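Local atomic coordinates of TENA/THI-4 protein (Shewanella denitrificans OS217, PDB entry 3DDE), a protein that is of unknown function but adopts a heme oxygenase-like helical fold and may be an iron-containing oxidoreductase. Residues 12-17 with 201-206. Numbering follows the deposited sequence.
Sequences QKVATM and AVMENS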
loop_
_atom_site.group_PDB
_atom_site.type_symbol
_atom_site.label_atom_id
_atom_site.label_comp_id
_atom_site.label_asym_id
_atom_site.label_seq_id
_atom_site.Cartn_x
_atom_site.Cartn_y
_atom_site.Cartn_z
ATOM N N GLN A 12 -4.278 -22.831 26.059
ATOM C CA GLN A 12 -5.569 -23.050 26.713
ATOM C C GLN A 12 -6.718 -22.358 25.972
ATOM O O GLN A 12 -7.795 -22.944 25.847
ATOM C CB GLN A 12 -5.533 -22.629 28.194
ATOM N N LYS A 13 -6.493 -21.138 25.462
ATOM C CA LYS A 13 -7.552 -20.422 24.734
ATOM C C LYS A 13 -7.824 -21.121 23.393
ATOM O O LYS A 13 -8.974 -21.245 22.981
ATOM C CB LYS A 13 -7.193 -18.945 24.488
ATOM C CG LYS A 13 -8.366 -17.945 24.652
ATOM C CD LYS A 13 -9.694 -18.388 24.033
ATOM C CE LYS A 13 -10.806 -17.385 24.342
ATOM N NZ LYS A 13 -12.166 -17.917 24.023
ATOM N N VAL A 14 -6.770 -21.575 22.723
ATOM C CA VAL A 14 -6.914 -22.288 21.455
ATOM C C VAL A 14 -7.695 -23.597 21.638
ATOM O O VAL A 14 -8.594 -23.896 20.847
ATOM C CB VAL A 14 -5.540 -22.531 20.799
ATOM C CG1 VAL A 14 -5.659 -23.473 19.607
ATOM C CG2 VAL A 14 -4.940 -21.192 20.359
ATOM N N ALA A 15 -7.364 -24.354 22.688
ATOM C CA ALA A 15 -8.047 -25.616 22.991
ATOM C C ALA A 15 -9.547 -25.411 23.269
ATOM O O ALA A 15 -10.380 -26.257 22.911
ATOM C CB ALA A 15 -7.370 -26.333 24.180
ATOM N N THR A 16 -9.880 -24.299 23.920
ATOM C CA THR A 16 -11.269 -23.957 24.206
ATOM C C THR A 16 -12.016 -23.618 22.919
ATOM O O THR A 16 -13.167 -24.006 22.746
ATOM C CB THR A 16 -11.364 -22.776 25.197
ATOM O OG1 THR A 16 -10.923 -23.207 26.490
ATOM C CG2 THR A 16 -12.788 -22.286 25.325
HETATM N N MSE A 17 -11.359 -22.900 22.016
HETATM C CA MSE A 17 -11.967 -22.523 20.732
HETATM C C MSE A 17 -12.205 -23.706 19.795
HETATM O O MSE A 17 -13.265 -23.778 19.174
HETATM C CB MSE A 17 -11.131 -21.458 20.026
HETATM C CG MSE A 17 -11.181 -20.128 20.743
HETATM SE SE MSE A 17 -10.134 -18.798 19.883
HETATM C CE MSE A 17 -11.073 -18.620 18.239
ATOM N N ALA A 201 -5.491 -11.261 20.310
ATOM C CA ALA A 201 -6.605 -10.728 19.537
ATOM C C ALA A 201 -6.621 -11.304 18.111
ATOM O O ALA A 201 -7.663 -11.674 17.598
ATOM C CB ALA A 201 -6.537 -9.172 19.509
ATOM N N VAL A 202 -5.466 -11.382 17.478
ATOM C CA VAL A 202 -5.365 -11.933 16.111
ATOM C C VAL A 202 -5.538 -13.442 16.084
ATOM O O VAL A 202 -6.144 -13.974 15.161
ATOM C CB VAL A 202 -4.036 -11.527 15.428
ATOM C CG1 VAL A 202 -3.838 -12.233 14.027
ATOM C CG2 VAL A 202 -3.995 -10.020 15.299
HETATM N N MSE A 203 -5.000 -14.129 17.087
HETATM C CA MSE A 203 -5.129 -15.571 17.200
HETATM C C MSE A 203 -6.609 -15.938 17.219
HETATM O O MSE A 203 -7.063 -16.829 16.497
HETATM C CB MSE A 203 -4.476 -16.025 18.519
HETATM C CG MSE A 203 -4.460 -17.525 18.790
HETATM SE SE MSE A 203 -3.760 -17.889 20.565
HETATM C CE MSE A 203 -5.253 -17.251 21.636
ATOM N N GLU A 204 -7.344 -15.233 18.072
ATOM C CA GLU A 204 -8.761 -15.470 18.278
ATOM C C GLU A 204 -9.589 -15.166 17.046
ATOM O O GLU A 204 -10.382 -15.996 16.618
ATOM C CB GLU A 204 -9.285 -14.638 19.452
ATOM C CG GLU A 204 -8.868 -15.144 20.834
ATOM C CD GLU A 204 -9.288 -14.202 21.975
ATOM O OE1 GLU A 204 -9.708 -13.069 21.688
ATOM O OE2 GLU A 204 -9.186 -14.577 23.167
ATOM N N ASN A 205 -9.396 -13.983 16.465
ATOM C CA ASN A 205 -10.243 -13.582 15.356
ATOM C C ASN A 205 -9.915 -14.348 14.107
ATOM O O ASN A 205 -10.812 -14.737 13.382
ATOM C CB ASN A 205 -10.246 -12.058 15.125
ATOM C CG ASN A 205 -11.465 -11.595 14.320
ATOM O OD1 ASN A 205 -12.620 -11.833 14.721
ATOM N ND2 ASN A 205 -11.223 -10.928 13.189
ATOM N N SER A 206 -8.642 -14.597 13.840
ATOM C CA SER A 206 -8.282 -15.379 12.649
ATOM C C SER A 206 -8.911 -16.786 12.709
ATOM O O SER A 206 -9.319 -17.316 11.682
ATOM C CB SER A 206 -6.758 -15.440 12.442
ATOM O OG SER A 206 -6.100 -15.984 13.575
#
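Met203, present as selenomethionine, reaches across to Lys13 and Val14 and illustrates how two helices with axes 10.8 Å apart can be bridged by a long, flexible side chain. From its CB the chain runs straight outward, with CG anti to the backbone N (chi1 -178°), and CG comes within 4.0 Å of Val14 CG2. The next atom makes the closer approach, Met203 SE lying 3.5 Å from the same Val14 CG2, as the two side chains meet at a slant. The bend at chi3 (72°) then turns the methyl group away from the line of the chain and brings Met203 CE 3.8 Å from Lys13 CB.

The helices concerned, 7-24 and 193-223, are a near-parallel pair, their segments inclined by only 12°, within the all-helical bundle of the heme oxygenase-like fold. Trp139 of helix 134-141 packs against both Val14 and Met203, covering part of the buried side.

A second selenomethionine works in the reverse direction. Met17 crosses the Glu204 side chain at about a right angle, its SE 4.0 Å from Glu204 CG, while Met17 CE ends against the backbone, 3.2 Å from Glu204 O. On the more exposed side Lys13 also passes roughly perpendicular to Glu204, and its aliphatic part does the touching: Lys13 CE sits 3.4 Å from Glu204 OE2. Lys13 is modelled in two conformers, however, and this approach belongs to the one described, which makes it less certain than the selenomethionine contacts.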